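Local atomic coordinates of transcription regulator (Lactobacillus plantarum WCFS1, PDB entry 3CLK), a protein that probably regulates transcription by binding DNA as a dimer and sensing a small effector through a region related to periplasmic binding proteins. Residues Ala157-Gln160 and Glu161-Lys164; Asp79-Gln82 and Leu83-Ser87. All blocks are in the same frame, centred on the assembly; numbering follows the deposited sequence.

Contact 1 (Ala157-Gln160 and Glu161-Lys164); sequences AINQ and EWIK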
ATOM      1  N   ALA B 157     -20.012 -22.893 -20.765  1.00 26.06           N
ATOM      2  CA  ALA B 157     -19.246 -22.596 -21.972  1.00 28.68           C
ATOM      3  C   ALA B 157     -18.368 -21.356 -21.812  1.00 30.90           C
ATOM      4  O   ALA B 157     -18.834 -20.304 -21.367  1.00 30.73           O
ATOM      5  CB  ALA B 157     -20.193 -22.409 -23.155  1.00 28.86           C
ATOM      6  N   ILE B 158     -17.094 -21.487 -22.170  1.00 31.12           N
ATOM      7  CA  ILE B 158     -16.163 -20.372 -22.071  1.00 33.84           C
ATOM      8  C   ILE B 158     -16.571 -19.265 -23.044  1.00 34.47           C
ATOM      9  O   ILE B 158     -16.615 -19.472 -24.255  1.00 35.98           O
ATOM     10  CB  ILE B 158     -14.724 -20.832 -22.369  1.00 33.40           C
ATOM     11  CG1 ILE B 158     -14.280 -21.829 -21.296  1.00 35.31           C
ATOM     12  CG2 ILE B 158     -13.787 -19.637 -22.411  1.00 35.10           C
ATOM     13  CD1 ILE B 158     -12.875 -22.349 -21.468  1.00 36.51           C
ATOM     14  N   ASN B 159     -16.876 -18.094 -22.494  1.00 33.45           N
ATOM     15  CA  ASN B 159     -17.308 -16.935 -23.270  1.00 33.09           C
ATOM     16  C   ASN B 159     -16.213 -15.863 -23.223  1.00 33.67           C
ATOM     17  O   ASN B 159     -16.011 -15.225 -22.192  1.00 31.56           O
ATOM     18  CB  ASN B 159     -18.600 -16.381 -22.662  1.00 32.95           C
ATOM     19  CG  ASN B 159     -19.235 -15.295 -23.507  1.00 35.45           C
ATOM     20  OD1 ASN B 159     -18.550 -14.424 -24.036  1.00 36.62           O
ATOM     21  ND2 ASN B 159     -20.558 -15.332 -23.621  1.00 36.63           N
ATOM     22  N   GLN B 160     -15.516 -15.660 -24.337  1.00 32.97           N
ATOM     23  CA  GLN B 160     -14.442 -14.676 -24.384  1.00 32.59           C
ATOM     24  C   GLN B 160     -14.904 -13.280 -23.997  1.00 30.72           C
ATOM     25  O   GLN B 160     -14.109 -12.473 -23.540  1.00 30.07           O
ATOM     26  CB  GLN B 160     -13.804 -14.634 -25.778  1.00 36.45           C
ATOM     27  CG  GLN B 160     -12.931 -15.839 -26.114  1.00 39.06           C
ATOM     28  CD  GLN B 160     -11.794 -16.027 -25.130  1.00 43.27           C
ATOM     29  OE1 GLN B 160     -11.099 -15.071 -24.777  1.00 45.53           O
ATOM     30  NE2 GLN B 160     -11.590 -17.263 -24.688  1.00 43.51           N
ATOM     31  N   GLU B 161     -16.187 -12.993 -24.181  1.00 31.02           N
ATOM     32  CA  GLU B 161     -16.720 -11.683 -23.830  1.00 31.99           C
ATOM     33  C   GLU B 161     -16.760 -11.470 -22.318  1.00 29.85           C
ATOM     34  O   GLU B 161     -16.896 -10.338 -21.850  1.00 29.43           O
ATOM     35  CB  GLU B 161     -18.125 -11.508 -24.413  1.00 35.25           C
ATOM     36  CG  GLU B 161     -18.161 -11.655 -25.920  1.00 40.38           C
ATOM     37  CD  GLU B 161     -16.991 -10.953 -26.581  1.00 43.13           C
ATOM     38  OE1 GLU B 161     -16.914  -9.708 -26.493  1.00 45.04           O
ATOM     39  OE2 GLU B 161     -16.142 -11.652 -27.176  1.00 44.14           O
ATOM     40  N   TRP B 162     -16.638 -12.560 -21.566  1.00 27.00           N
ATOM     41  CA  TRP B 162     -16.659 -12.507 -20.106  1.00 24.68           C
ATOM     42  C   TRP B 162     -15.254 -12.306 -19.544  1.00 24.29           C
ATOM     43  O   TRP B 162     -15.056 -12.218 -18.324  1.00 20.03           O
ATOM     44  CB  TRP B 162     -17.247 -13.804 -19.544  1.00 24.94           C
ATOM     45  CG  TRP B 162     -18.711 -14.018 -19.842  1.00 23.63           C
ATOM     46  CD1 TRP B 162     -19.566 -13.148 -20.463  1.00 25.04           C
ATOM     47  CD2 TRP B 162     -19.497 -15.158 -19.479  1.00 23.64           C
ATOM     48  NE1 TRP B 162     -20.835 -13.676 -20.504  1.00 22.53           N
ATOM     49  CE2 TRP B 162     -20.823 -14.910 -19.906  1.00 24.40           C
ATOM     50  CE3 TRP B 162     -19.213 -16.367 -18.831  1.00 23.91           C
ATOM     51  CZ2 TRP B 162     -21.864 -15.822 -19.706  1.00 24.13           C
ATOM     52  CZ3 TRP B 162     -20.252 -17.281 -18.629  1.00 25.83           C
ATOM     53  CH2 TRP B 162     -21.559 -17.000 -19.067  1.00 25.65           C
ATOM     54  N   ILE B 163     -14.283 -12.229 -20.447  1.00 22.62           N
ATOM     55  CA  ILE B 163     -12.893 -12.053 -20.075  1.00 21.87           C
ATOM     56  C   ILE B 163     -12.426 -10.672 -20.519  1.00 23.65           C
ATOM     57  O   ILE B 163     -12.389 -10.372 -21.721  1.00 22.24           O
ATOM     58  CB  ILE B 163     -12.020 -13.146 -20.739  1.00 22.65           C
ATOM     59  CG1 ILE B 163     -12.634 -14.523 -20.461  1.00 22.63           C
ATOM     60  CG2 ILE B 163     -10.605 -13.093 -20.202  1.00 21.28           C
ATOM     61  CD1 ILE B 163     -11.974 -15.674 -21.234  1.00 20.29           C
ATOM     62  N   LYS B 164     -12.103  -9.825 -19.543  1.00 22.84           N
ATOM     63  CA  LYS B 164     -11.640  -8.473 -19.814  1.00 24.55           C
ATOM     64  C   LYS B 164     -10.258  -8.309 -19.212  1.00 24.91           C
ATOM     65  O   LYS B 164     -10.108  -8.160 -17.997  1.00 25.69           O
ATOM     66  CB  LYS B 164     -12.595  -7.445 -19.210  1.00 26.20           C
ATOM     67  CG  LYS B 164     -14.005  -7.504 -19.777  1.00 28.36           C
ATOM     68  CD  LYS B 164     -14.023  -7.223 -21.278  1.00 31.60           C
ATOM     69  CE  LYS B 164     -15.445  -7.258 -21.818  1.00 31.04           C
ATOM     70  NZ  LYS B 164     -15.498  -7.021 -23.284  1.00 33.85           N
TER
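The side-chain amide of Asn159 lies stacked on one face of the Trp162 indole, the two planes only 11° apart. Asn159 CB covers the five-membered ring, 3.7 Å from its centroid in a CH-pi contact, and Asn159 ND2 lies 3.5 Å from Trp162 NE1. The carbonyl of Ala157 approaches the six-membered ring obliquely. Trp162 also packs on Tyr147 of helix 138-153 and on Leu186. Asn159 CG is anti to the backbone N (chi1 -172°), which lays the amide along the indole and turns OD1 to the amide of Glu161. That bond, Glu161 N to Asn159 OD1 at 2.8 Å, lies in the carbonyl plane and closes an Asx turn at the start of the 3-10 segment; asparagine suits the place because its short amide can bond and stack at once. Trp162 N donates to Asn159 O at 2.8 Å, and Ile163 N to Gln160 O at 3.1 Å, both from above the carbonyl planes. Replacing Trp162 by alanine is likely to leave the Asn159 amide without its stacking surface and a gap against Tyr147 and Leu186. An Asx turn running into a 3-10 turn thus leads into edge strand 163-164 of a periplasmic-binding-protein-like domain.

Contact 2 (Asp79-Gln82 and Leu83-Ser87); sequences DNLQ and LLQSS
Successive i to i+4 bonds carry the helix from Asn80 and Leu81 to Leu84 and Gln85, with Leu84 N to Asn80 O at 3.1 Å and Gln85 N to Leu81 O at 2.9 Å. At the next residue, the carbonyl of Gln82 accepts two bonds from Ser86: a weak one from its backbone N and another from its hydroxyl, Ser86 OG to Gln82 O being 2.9 Å. The hydroxyl comes within range because Ser86 OG is anti to the carbonyl carbon (chi1 -67°) and folds back along the helix. Serine suits this exposed position near the end of the helix, where its short side chain can share a backbone carbonyl. Ser87 OG reaches back three residues to Leu84 O, at 2.8 Å. Beside their backbone bond, the side chains of Leu81 and Gln85 cross obliquely: the extended glutamine lays its OE1 3.6 Å from Leu81 CD1, while Gln85 CG passes 3.1 Å from Leu81 O. The OD1 of buried Asn80 is bonded to the hydroxyl of Thr77 just before the helix. Within the unit formed by strand 68-72, helix 78-86 and strand 91-94, buried Leu84 fits the hydrophobic side, packing on Ile69, Leu71 and Tyr91, while Leu83 leans on Leu58 of helix 53-63.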
ATOM      1  N   ASP B  79      18.540 -11.849 -19.978  1.00 45.02           N
ATOM      2  CA  ASP B  79      19.914 -11.508 -19.623  1.00 45.44           C
ATOM      3  C   ASP B  79      20.084 -11.119 -18.157  1.00 43.97           C
ATOM      4  O   ASP B  79      21.105 -11.433 -17.547  1.00 44.13           O
ATOM      5  CB  ASP B  79      20.436 -10.383 -20.525  1.00 46.97           C
ATOM      6  CG  ASP B  79      20.485 -10.790 -21.987  1.00 47.92           C
ATOM      7  OD1 ASP B  79      20.876 -11.942 -22.269  1.00 49.44           O
ATOM      8  OD2 ASP B  79      20.144  -9.959 -22.854  1.00 48.98           O
ATOM      9  N   ASN B  80      19.099 -10.429 -17.589  1.00 41.45           N
ATOM     10  CA  ASN B  80      19.191 -10.042 -16.187  1.00 37.99           C
ATOM     11  C   ASN B  80      19.112 -11.279 -15.295  1.00 35.57           C
ATOM     12  O   ASN B  80      19.647 -11.288 -14.190  1.00 34.99           O
ATOM     13  CB  ASN B  80      18.080  -9.053 -15.828  1.00 38.37           C
ATOM     14  CG  ASN B  80      18.463  -7.615 -16.128  1.00 39.81           C
ATOM     15  OD1 ASN B  80      17.696  -6.862 -16.734  1.00 39.30           O
ATOM     16  ND2 ASN B  80      19.656  -7.223 -15.695  1.00 38.85           N
ATOM     17  N   LEU B  81      18.452 -12.322 -15.792  1.00 34.45           N
ATOM     18  CA  LEU B  81      18.313 -13.570 -15.056  1.00 35.96           C
ATOM     19  C   LEU B  81      19.629 -14.344 -15.069  1.00 38.13           C
ATOM     20  O   LEU B  81      20.056 -14.859 -14.034  1.00 37.83           O
ATOM     21  CB  LEU B  81      17.205 -14.428 -15.665  1.00 34.60           C
ATOM     22  CG  LEU B  81      17.047 -15.853 -15.118  1.00 35.11           C
ATOM     23  CD1 LEU B  81      16.887 -15.830 -13.604  1.00 33.95           C
ATOM     24  CD2 LEU B  81      15.839 -16.504 -15.773  1.00 35.84           C
ATOM     25  N   GLN B  82      20.270 -14.435 -16.234  1.00 39.61           N
ATOM     26  CA  GLN B  82      21.550 -15.140 -16.319  1.00 42.01           C
ATOM     27  C   GLN B  82      22.545 -14.358 -15.466  1.00 40.97           C
ATOM     28  O   GLN B  82      23.474 -14.920 -14.893  1.00 40.65           O
ATOM     29  CB  GLN B  82      22.055 -15.216 -17.765  1.00 44.45           C
ATOM     30  CG  GLN B  82      22.181 -13.870 -18.455  1.00 49.85           C
ATOM     31  CD  GLN B  82      23.308 -13.823 -19.473  1.00 52.74           C
ATOM     32  OE1 GLN B  82      23.386 -14.658 -20.378  1.00 54.11           O
ATOM     33  NE2 GLN B  82      24.188 -12.838 -19.331  1.00 54.01           N
ATOM     34  N   LEU B  83      22.329 -13.051 -15.384  1.00 40.09           N
ATOM     35  CA  LEU B  83      23.192 -12.191 -14.595  1.00 40.22           C
ATOM     36  C   LEU B  83      23.121 -12.587 -13.117  1.00 39.86           C
ATOM     37  O   LEU B  83      24.147 -12.813 -12.478  1.00 40.32           O
ATOM     38  CB  LEU B  83      22.775 -10.732 -14.785  1.00 40.53           C
ATOM     39  CG  LEU B  83      23.561  -9.638 -14.061  1.00 42.71           C
ATOM     40  CD1 LEU B  83      23.067  -9.494 -12.634  1.00 44.15           C
ATOM     41  CD2 LEU B  83      25.050  -9.964 -14.106  1.00 44.53           C
ATOM     42  N   LEU B  84      21.909 -12.670 -12.581  1.00 38.33           N
ATOM     43  CA  LEU B  84      21.723 -13.050 -11.185  1.00 37.30           C
ATOM     44  C   LEU B  84      22.203 -14.479 -10.961  1.00 36.93           C
ATOM     45  O   LEU B  84      22.764 -14.798  -9.918  1.00 37.33           O
ATOM     46  CB  LEU B  84      20.242 -12.943 -10.793  1.00 35.77           C
ATOM     47  CG  LEU B  84      19.823 -13.491  -9.422  1.00 35.12           C
ATOM     48  CD1 LEU B  84      20.574 -12.779  -8.307  1.00 33.91           C
ATOM     49  CD2 LEU B  84      18.319 -13.316  -9.251  1.00 35.18           C
ATOM     50  N   GLN B  85      21.983 -15.338 -11.948  1.00 38.07           N
ATOM     51  CA  GLN B  85      22.390 -16.729 -11.831  1.00 39.33           C
ATOM     52  C   GLN B  85      23.904 -16.913 -11.876  1.00 39.96           C
ATOM     53  O   GLN B  85      24.425 -17.901 -11.362  1.00 41.41           O
ATOM     54  CB  GLN B  85      21.727 -17.566 -12.926  1.00 40.25           C
ATOM     55  CG  GLN B  85      20.215 -17.683 -12.778  1.00 42.71           C
ATOM     56  CD  GLN B  85      19.640 -18.857 -13.547  1.00 43.78           C
ATOM     57  OE1 GLN B  85      18.425 -19.066 -13.574  1.00 41.81           O
ATOM     58  NE2 GLN B  85      20.512 -19.637 -14.170  1.00 46.34           N
ATOM     59  N   SER B  86      24.610 -15.958 -12.474  1.00 39.18           N
ATOM     60  CA  SER B  86      26.064 -16.038 -12.577  1.00 39.80           C
ATOM     61  C   SER B  86      26.782 -15.462 -11.364  1.00 39.20           C
ATOM     62  O   SER B  86      27.959 -15.752 -11.140  1.00 38.37           O
ATOM     63  CB  SER B  86      26.549 -15.310 -13.831  1.00 39.04           C
ATOM     64  OG  SER B  86      26.124 -15.985 -14.997  1.00 42.65           O
ATOM     65  N   SER B  87      26.081 -14.647 -10.583  1.00 37.73           N
ATOM     66  CA  SER B  87      26.690 -14.035  -9.405  1.00 36.74           C
ATOM     67  C   SER B  87      26.938 -15.033  -8.273  1.00 36.48           C
ATOM     68  O   SER B  87      27.621 -14.716  -7.302  1.00 36.68           O
ATOM     69  CB  SER B  87      25.814 -12.894  -8.888  1.00 36.38           C
ATOM     70  OG  SER B  87      24.591 -13.390  -8.368  1.00 37.00           O
TER

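Contacts 1 and 2 share no element: their centres lie 39 Å apart, with nearest atoms about 27 Å apart, and each is attached to a different one of the two sheets. Contact 1 is a surface turn feeding an edge strand of the mixed sheet, whereas contact 2 is partly buried, on a helix that links two inner strands of the parallel sheet. Their chemistry follows place. In 157-164 an irregular backbone is held by an Asx turn and an amide-on-indole stack; in 79-87 the regular helix supplies most bonds itself, leaving Leu84 to fill the side toward the sheet, and serine hydroxyls to bond carbonyls near its end.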